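Local structure of mucus binding proteinn (Lactobacillus reuteri, 4MT5) at residues Tyr5-Asp10 and Gly14-Gln19; His72-Thr77 and Lys125-Asp130. The protein probably helps Lactobacillus reuteri attach to gastrointestinal mucus, as a cell-wall-anchored surface protein of which this chain is one mucin-binding repeat. All coordinates share one frame; numbering follows the deposited sequence.

Contact 1 (Tyr5-Asp10 and Gly14-Gln19); sequences YVKYVD and GETLRQ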
ATOM      1  N   TYR A   5       1.193  36.787 -15.902  1.00 21.84           N
ATOM      2  CA  TYR A   5       1.658  35.775 -14.955  1.00 22.56           C
ATOM      3  C   TYR A   5       1.220  34.389 -15.414  1.00 22.21           C
ATOM      4  O   TYR A   5       0.094  34.208 -15.874  1.00 23.86           O
ATOM      5  CB  TYR A   5       1.096  36.023 -13.546  1.00 23.09           C
ATOM      6  CG  TYR A   5       1.600  37.256 -12.834  1.00 24.96           C
ATOM      7  CD1 TYR A   5       2.943  37.391 -12.491  1.00 28.18           C
ATOM      8  CD2 TYR A   5       0.728  38.274 -12.474  1.00 26.02           C
ATOM      9  CE1 TYR A   5       3.409  38.527 -11.822  1.00 27.25           C
ATOM     10  CE2 TYR A   5       1.182  39.405 -11.805  1.00 27.60           C
ATOM     11  CZ  TYR A   5       2.519  39.525 -11.482  1.00 29.86           C
ATOM     12  OH  TYR A   5       2.955  40.653 -10.821  1.00 33.08           O
ATOM     13  N   VAL A   6       2.105  33.408 -15.281  1.00 20.64           N
ATOM     14  CA  VAL A   6       1.750  32.025 -15.565  1.00 20.65           C
ATOM     15  C   VAL A   6       2.006  31.237 -14.283  1.00 21.94           C
ATOM     16  O   VAL A   6       3.143  31.152 -13.817  1.00 23.69           O
ATOM     17  CB  VAL A   6       2.574  31.474 -16.747  1.00 22.26           C
ATOM     18  CG1 VAL A   6       2.227  30.030 -17.011  1.00 22.41           C
ATOM     19  CG2 VAL A   6       2.331  32.307 -17.994  1.00 18.51           C
ATOM     20  N   LYS A   7       0.942  30.707 -13.684  1.00 21.76           N
ATOM     21  CA  LYS A   7       1.021  30.166 -12.321  1.00 22.90           C
ATOM     22  C   LYS A   7       0.736  28.666 -12.325  1.00 24.05           C
ATOM     23  O   LYS A   7      -0.355  28.234 -12.704  1.00 25.90           O
ATOM     24  CB  LYS A   7       0.045  30.916 -11.394  1.00 21.56           C
ATOM     25  CG  LYS A   7      -0.051  30.387  -9.978  1.00 26.10           C
ATOM     26  CD  LYS A   7      -0.750  31.371  -9.005  1.00 32.44           C
ATOM     27  CE  LYS A   7      -2.272  31.381  -9.174  1.00 38.16           C
ATOM     28  NZ  LYS A   7      -2.980  32.242  -8.172  1.00 42.28           N
ATOM     29  N   TYR A   8       1.730  27.878 -11.922  1.00 21.79           N
ATOM     30  CA  TYR A   8       1.612  26.426 -11.881  1.00 20.31           C
ATOM     31  C   TYR A   8       1.239  25.995 -10.475  1.00 21.73           C
ATOM     32  O   TYR A   8       2.004  26.217  -9.537  1.00 22.42           O
ATOM     33  CB  TYR A   8       2.940  25.764 -12.255  1.00 21.22           C
ATOM     34  CG  TYR A   8       3.460  26.079 -13.634  1.00 22.12           C
ATOM     35  CD1 TYR A   8       3.279  25.192 -14.682  1.00 21.54           C
ATOM     36  CD2 TYR A   8       4.145  27.270 -13.887  1.00 23.27           C
ATOM     37  CE1 TYR A   8       3.767  25.486 -15.963  1.00 24.35           C
ATOM     38  CE2 TYR A   8       4.629  27.573 -15.157  1.00 22.39           C
ATOM     39  CZ  TYR A   8       4.439  26.675 -16.188  1.00 22.58           C
ATOM     40  OH  TYR A   8       4.918  26.967 -17.441  1.00 22.32           O
ATOM     41  N   VAL A   9       0.085  25.346 -10.342  1.00 23.20           N
ATOM     42  CA  VAL A   9      -0.488  25.016  -9.041  1.00 23.64           C
ATOM     43  C   VAL A   9      -0.620  23.514  -8.779  1.00 21.95           C
ATOM     44  O   VAL A   9      -1.159  22.779  -9.580  1.00 23.70           O
ATOM     45  CB  VAL A   9      -1.885  25.633  -8.915  1.00 22.55           C
ATOM     46  CG1 VAL A   9      -2.485  25.271  -7.607  1.00 24.32           C
ATOM     47  CG2 VAL A   9      -1.810  27.123  -9.049  1.00 23.36           C
ATOM     48  N   ASP A  10      -0.131  23.077  -7.631  1.00 25.98           N
ATOM     49  CA  ASP A  10      -0.367  21.724  -7.127  1.00 27.50           C
ATOM     50  C   ASP A  10      -1.694  21.658  -6.364  1.00 26.05           C
ATOM     51  O   ASP A  10      -1.772  22.073  -5.208  1.00 25.63           O
ATOM     52  CB  ASP A  10       0.803  21.299  -6.221  1.00 25.40           C
ATOM     53  CG  ASP A  10       0.536  20.007  -5.475  1.00 29.10           C
ATOM     54  OD1 ASP A  10      -0.399  19.267  -5.862  1.00 29.29           O
ATOM     55  OD2 ASP A  10       1.275  19.723  -4.500  1.00 28.25           O
ATOM     56  N   GLY A  14      -2.252  22.446  -2.517  1.00 28.20           N
ATOM     57  CA  GLY A  14      -2.769  23.800  -2.609  1.00 27.40           C
ATOM     58  C   GLY A  14      -1.702  24.845  -2.897  1.00 26.76           C
ATOM     59  O   GLY A  14      -2.007  25.987  -3.235  1.00 28.68           O
ATOM     60  N   GLU A  15      -0.445  24.444  -2.774  1.00 26.25           N
ATOM     61  CA  GLU A  15       0.689  25.336  -2.950  1.00 24.41           C
ATOM     62  C   GLU A  15       0.905  25.761  -4.392  1.00 27.15           C
ATOM     63  O   GLU A  15       0.524  25.050  -5.313  1.00 30.38           O
ATOM     64  CB  GLU A  15       1.949  24.620  -2.492  1.00 28.93           C
ATOM     65  CG  GLU A  15       1.977  24.294  -1.015  1.00 33.59           C
ATOM     66  CD  GLU A  15       2.505  25.441  -0.173  1.00 37.11           C
ATOM     67  OE1 GLU A  15       2.981  25.172   0.950  1.00 38.42           O
ATOM     68  OE2 GLU A  15       2.453  26.608  -0.634  1.00 43.20           O
ATOM     69  N   THR A  16       1.539  26.914  -4.587  1.00 26.35           N
ATOM     70  CA  THR A  16       2.058  27.292  -5.895  1.00 20.93           C
ATOM     71  C   THR A  16       3.448  26.674  -6.074  1.00 21.38           C
ATOM     72  O   THR A  16       4.294  26.776  -5.189  1.00 19.36           O
ATOM     73  CB  THR A  16       2.156  28.816  -6.031  1.00 19.37           C
ATOM     74  OG1 THR A  16       0.842  29.376  -5.988  1.00 24.35           O
ATOM     75  CG2 THR A  16       2.801  29.207  -7.344  1.00 21.11           C
ATOM     76  N   LEU A  17       3.680  26.018  -7.210  1.00 23.77           N
ATOM     77  CA  LEU A  17       4.989  25.412  -7.489  1.00 23.52           C
ATOM     78  C   LEU A  17       5.933  26.399  -8.164  1.00 22.91           C
ATOM     79  O   LEU A  17       7.130  26.451  -7.862  1.00 21.72           O
ATOM     80  CB  LEU A  17       4.838  24.184  -8.390  1.00 24.44           C
ATOM     81  CG  LEU A  17       3.975  23.018  -7.901  1.00 24.90           C
ATOM     82  CD1 LEU A  17       3.700  22.062  -9.049  1.00 23.76           C
ATOM     83  CD2 LEU A  17       4.641  22.294  -6.741  1.00 24.19           C
ATOM     84  N   ARG A  18       5.374  27.183  -9.079  1.00 21.23           N
ATOM     85  CA  ARG A  18       6.166  28.049  -9.929  1.00 22.77           C
ATOM     86  C   ARG A  18       5.309  29.182 -10.457  1.00 23.27           C
ATOM     87  O   ARG A  18       4.143  28.971 -10.796  1.00 23.13           O
ATOM     88  CB  ARG A  18       6.726  27.235 -11.095  1.00 22.44           C
ATOM     89  CG  ARG A  18       7.348  28.032 -12.223  1.00 23.01           C
ATOM     90  CD  ARG A  18       8.127  27.094 -13.120  1.00 24.79           C
ATOM     91  NE  ARG A  18       8.535  27.717 -14.372  1.00 28.46           N
ATOM     92  CZ  ARG A  18       9.198  27.083 -15.332  1.00 27.99           C
ATOM     93  NH1 ARG A  18       9.535  25.802 -15.180  1.00 27.86           N
ATOM     94  NH2 ARG A  18       9.524  27.732 -16.441  1.00 28.13           N
ATOM     95  N   GLN A  19       5.872  30.389 -10.505  1.00 22.02           N
ATOM     96  CA  GLN A  19       5.182  31.488 -11.160  1.00 21.51           C
ATOM     97  C   GLN A  19       6.114  32.268 -12.063  1.00 22.46           C
ATOM     98  O   GLN A  19       7.162  32.744 -11.633  1.00 23.88           O
ATOM     99  CB  GLN A  19       4.487  32.409 -10.167  1.00 20.40           C
ATOM    100  CG  GLN A  19       3.725  33.506 -10.872  1.00 24.44           C
ATOM    101  CD  GLN A  19       2.744  34.232  -9.985  1.00 27.92           C
ATOM    102  OE1 GLN A  19       1.824  33.623  -9.423  1.00 29.64           O
ATOM    103  NE2 GLN A  19       2.925  35.548  -9.858  1.00 27.19           N
TER
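Tyr8 and Arg18 form an antiparallel hydrogen-bonded pair. Tyr8 N donates to Arg18 O at 2.9 Å, nearly straight at 170°. The carbonyl of Tyr8 does not return to Arg18. It takes the amide of Leu17 instead, with Leu17 N to Tyr8 O also 2.9 Å. Leu17 and Arg18 thus both face Tyr8, which is a classic beta bulge.

The Arg18 side chain runs alongside the Tyr8 ring, pointing the same way. Its CB sits 3.8 Å from Tyr8 CD2. With CG anti to the backbone N (chi1 168°), the chain continues extended along the ring, and CG is 3.7 Å from Tyr8 CD2. CD follows at 4.1 Å from Tyr8 CE2. NE lies 4.0 Å from Tyr8 CE2, and the guanidinium plane is turned 44° from the ring. The guanidinium is held by Asp20, whose OD1 forms a salt bridge with Arg18 NE. The Tyr8 hydroxyl is hydrogen-bonded to that of Tyr32. An alanine in place of Tyr8 would probably leave the Arg18 methylenes without the ring they lie along and the Tyr32 hydroxyl without this mate.

On the other face, the Gln19 amide reaches between Tyr5 and Lys7. NE2 approaches the Tyr5 ring, and OE1 lies by Lys7 CD. Beyond the bulge, Asp10 N bonds to Glu15 O at 3.1 Å, and Gly14 N to Asp10 O at 2.8 Å. Leu17 CG packs on Asp10 CB. The whole is a bulged beta hairpin, in keeping with the ubiquitin-like beta-grasp fold.

Contact 2 (His72-Thr77 and Lys125-Asp130); sequences HGMTHT and KVVSYD
A three-strand piece of antiparallel sheet carries this contact. Strands 65-77 and 126-129 both pair with strand 104-120. Thr75 is backbone-bonded to Thr119, and Val127 to Thr118. The two outer strands therefore run in roughly the same direction without bonding directly, and Met74 CA is 9.1 Å from Val127 CA. The gap is bridged mainly by side chains.

The main link is a His-carboxylate hydrogen bond. His76 NE2 donates to Asp130 OD2 at 2.7 Å, with an N-H...O angle of 171°. His76 has CG anti to its own amide nitrogen (chi1 177°), which carries the ring over toward Asp130, where it also touches Thr118. The aspartate comes from the opposite direction. It meets the ring at its edge, almost in the ring plane. OD2 uses its syn lone pair, on the side of OD1, while the carboxylate plane is turned 45° from the ring. The carboxylate would probably favour the charged form of the imidazole, though at this exposed pair the effect may be modest.

At the other end the contact is apolar and looser. Met74 bends at its first torsions so that SD comes to 4.3 Å from Val127 CG2.

Together these are cross-strand contacts between second neighbours in a sheet, spanning a central strand. They tie strand 65-77 to the part of the chain that belongs to the Muc B2-like family.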
ATOM      1  N   HIS A  72      -1.220  15.301  -7.672  1.00 26.33           N
ATOM      2  CA  HIS A  72      -0.224  14.258  -7.438  1.00 26.32           C
ATOM      3  C   HIS A  72      -0.563  12.975  -8.185  1.00 25.71           C
ATOM      4  O   HIS A  72      -1.717  12.551  -8.235  1.00 25.27           O
ATOM      5  CB  HIS A  72      -0.095  13.953  -5.948  1.00 25.92           C
ATOM      6  CG  HIS A  72       0.650  14.998  -5.179  1.00 29.89           C
ATOM      7  ND1 HIS A  72       1.113  14.790  -3.895  1.00 28.81           N
ATOM      8  CD2 HIS A  72       1.020  16.257  -5.511  1.00 27.76           C
ATOM      9  CE1 HIS A  72       1.733  15.875  -3.471  1.00 27.03           C
ATOM     10  NE2 HIS A  72       1.689  16.782  -4.431  1.00 29.31           N
ATOM     11  N   GLY A  73       0.458  12.361  -8.767  1.00 26.85           N
ATOM     12  CA  GLY A  73       0.291  11.073  -9.403  1.00 25.14           C
ATOM     13  C   GLY A  73       0.089  10.000  -8.364  1.00 25.37           C
ATOM     14  O   GLY A  73       0.671  10.044  -7.283  1.00 27.50           O
ATOM     15  N   MET A  74      -0.753   9.027  -8.677  1.00 28.54           N
ATOM     16  CA  MET A  74      -0.942   7.893  -7.776  1.00 28.94           C
ATOM     17  C   MET A  74      -0.562   6.574  -8.442  1.00 28.79           C
ATOM     18  O   MET A  74      -0.915   6.314  -9.604  1.00 31.78           O
ATOM     19  CB  MET A  74      -2.382   7.833  -7.258  1.00 27.08           C
ATOM     20  CG  MET A  74      -2.810   9.046  -6.430  1.00 28.92           C
ATOM     21  SD  MET A  74      -1.885   9.301  -4.893  1.00 39.06           S
ATOM     22  CE  MET A  74      -2.663  10.805  -4.301  1.00 35.69           C
ATOM     23  N   THR A  75       0.179   5.757  -7.706  1.00 26.10           N
ATOM     24  CA  THR A  75       0.539   4.428  -8.169  1.00 26.18           C
ATOM     25  C   THR A  75      -0.105   3.375  -7.292  1.00 26.66           C
ATOM     26  O   THR A  75       0.123   3.335  -6.084  1.00 26.85           O
ATOM     27  CB  THR A  75       2.050   4.208  -8.142  1.00 27.87           C
ATOM     28  OG1 THR A  75       2.665   4.957  -9.199  1.00 32.59           O
ATOM     29  CG2 THR A  75       2.358   2.740  -8.337  1.00 29.25           C
ATOM     30  N   HIS A  76      -0.911   2.514  -7.899  1.00 26.39           N
ATOM     31  CA  HIS A  76      -1.564   1.451  -7.143  1.00 26.52           C
ATOM     32  C   HIS A  76      -0.845   0.096  -7.226  1.00 26.54           C
ATOM     33  O   HIS A  76      -0.635  -0.457  -8.302  1.00 31.90           O
ATOM     34  CB  HIS A  76      -3.012   1.302  -7.582  1.00 24.00           C
ATOM     35  CG  HIS A  76      -3.729   0.184  -6.906  1.00 24.69           C
ATOM     36  ND1 HIS A  76      -4.063  -0.981  -7.556  1.00 29.09           N
ATOM     37  CD2 HIS A  76      -4.168   0.048  -5.634  1.00 28.17           C
ATOM     38  CE1 HIS A  76      -4.684  -1.786  -6.712  1.00 31.11           C
ATOM     39  NE2 HIS A  76      -4.760  -1.187  -5.539  1.00 26.94           N
ATOM     40  N   THR A  77      -0.449  -0.425  -6.079  1.00 25.22           N
ATOM     41  CA  THR A  77       0.114  -1.753  -6.018  1.00 27.35           C
ATOM     42  C   THR A  77      -0.965  -2.633  -5.418  1.00 30.13           C
ATOM     43  O   THR A  77      -1.477  -2.317  -4.345  1.00 29.75           O
ATOM     44  CB  THR A  77       1.345  -1.780  -5.104  1.00 27.74           C
ATOM     45  OG1 THR A  77       2.331  -0.857  -5.588  1.00 32.85           O
ATOM     46  CG2 THR A  77       1.937  -3.170  -5.071  1.00 29.05           C
ATOM     47  N   LYS A 125       5.142   8.676  -0.107  1.00 28.47           N
ATOM     48  CA  LYS A 125       4.492   8.038   1.039  1.00 29.50           C
ATOM     49  C   LYS A 125       3.158   7.372   0.654  1.00 31.23           C
ATOM     50  O   LYS A 125       2.550   7.729  -0.352  1.00 28.74           O
ATOM     51  CB  LYS A 125       4.287   9.069   2.143  1.00 31.55           C
ATOM     52  CG  LYS A 125       5.578   9.805   2.498  1.00 37.53           C
ATOM     53  CD  LYS A 125       5.351  10.921   3.502  1.00 40.68           C
ATOM     54  CE  LYS A 125       6.658  11.333   4.163  1.00 48.75           C
ATOM     55  NZ  LYS A 125       6.445  12.489   5.091  1.00 56.86           N
ATOM     56  N   VAL A 126       2.705   6.393   1.436  1.00 30.37           N
ATOM     57  CA  VAL A 126       1.478   5.692   1.063  1.00 26.36           C
ATOM     58  C   VAL A 126       0.258   6.360   1.671  1.00 26.04           C
ATOM     59  O   VAL A 126       0.258   6.728   2.844  1.00 29.17           O
ATOM     60  CB  VAL A 126       1.536   4.149   1.345  1.00 26.15           C
ATOM     61  CG1 VAL A 126       2.924   3.733   1.776  1.00 28.77           C
ATOM     62  CG2 VAL A 126       0.496   3.715   2.358  1.00 27.13           C
ATOM     63  N   VAL A 127      -0.779   6.517   0.858  1.00 25.64           N
ATOM     64  CA  VAL A 127      -1.941   7.309   1.235  1.00 23.57           C
ATOM     65  C   VAL A 127      -3.166   6.479   1.618  1.00 25.28           C
ATOM     66  O   VAL A 127      -4.031   6.960   2.353  1.00 28.54           O
ATOM     67  CB  VAL A 127      -2.288   8.337   0.132  1.00 25.78           C
ATOM     68  CG1 VAL A 127      -1.015   9.030  -0.343  1.00 28.44           C
ATOM     69  CG2 VAL A 127      -2.960   7.686  -1.050  1.00 26.74           C
ATOM     70  N   SER A 128      -3.245   5.238   1.140  1.00 24.44           N
ATOM     71  CA  SER A 128      -4.328   4.347   1.569  1.00 26.73           C
ATOM     72  C   SER A 128      -3.964   2.874   1.423  1.00 28.11           C
ATOM     73  O   SER A 128      -2.960   2.547   0.797  1.00 28.10           O
ATOM     74  CB  SER A 128      -5.629   4.640   0.825  1.00 24.33           C
ATOM     75  OG  SER A 128      -5.543   4.191  -0.511  1.00 26.88           O
ATOM     76  N   TYR A 129      -4.780   2.003   2.024  1.00 29.57           N
ATOM     77  CA  TYR A 129      -4.597   0.555   1.951  1.00 25.98           C
ATOM     78  C   TYR A 129      -5.906  -0.092   1.533  1.00 25.78           C
ATOM     79  O   TYR A 129      -6.980   0.343   1.948  1.00 25.36           O
ATOM     80  CB  TYR A 129      -4.171  -0.015   3.302  1.00 27.42           C
ATOM     81  CG  TYR A 129      -2.781   0.392   3.769  1.00 30.65           C
ATOM     82  CD1 TYR A 129      -1.657  -0.379   3.451  1.00 31.52           C
ATOM     83  CD2 TYR A 129      -2.592   1.529   4.539  1.00 28.67           C
ATOM     84  CE1 TYR A 129      -0.378  -0.018   3.884  1.00 27.22           C
ATOM     85  CE2 TYR A 129      -1.323   1.901   4.969  1.00 30.65           C
ATOM     86  CZ  TYR A 129      -0.222   1.124   4.639  1.00 30.17           C
ATOM     87  OH  TYR A 129       1.032   1.505   5.069  1.00 34.02           O
ATOM     88  N   ASP A 130      -5.805  -1.124   0.700  1.00 25.08           N
ATOM     89  CA  ASP A 130      -6.956  -1.912   0.274  1.00 22.88           C
ATOM     90  C   ASP A 130      -7.297  -2.893   1.375  1.00 23.90           C
ATOM     91  O   ASP A 130      -6.496  -3.119   2.276  1.00 24.26           O
ATOM     92  CB  ASP A 130      -6.606  -2.674  -0.994  1.00 25.78           C
ATOM     93  CG  ASP A 130      -6.360  -1.748  -2.177  1.00 31.57           C
ATOM     94  OD1 ASP A 130      -6.867  -0.600  -2.135  1.00 34.55           O
ATOM     95  OD2 ASP A 130      -5.673  -2.164  -3.146  1.00 28.29           O
TER

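How the contacts relate
Contact 1 and contact 2 follow each other along the chain, and their centres lie 24 Å apart. One sheet reaches both, because strand 65-77 pairs in parallel with strand 2-10 and antiparallel with strand 104-120. They meet at Asp10 and His72, whose OD2 and NE2 atoms are 3.0 Å apart, a probable hydrogen bond. The other nitrogen of that ring, ND1, is bonded to Asp120, so His72 connects the hairpin with the neighbouring half of the chain. Contact 2 lies about 6 Å from the chain centre, centre to centre, and contact 1 about 29 Å from it, toward one end of this elongated repeat.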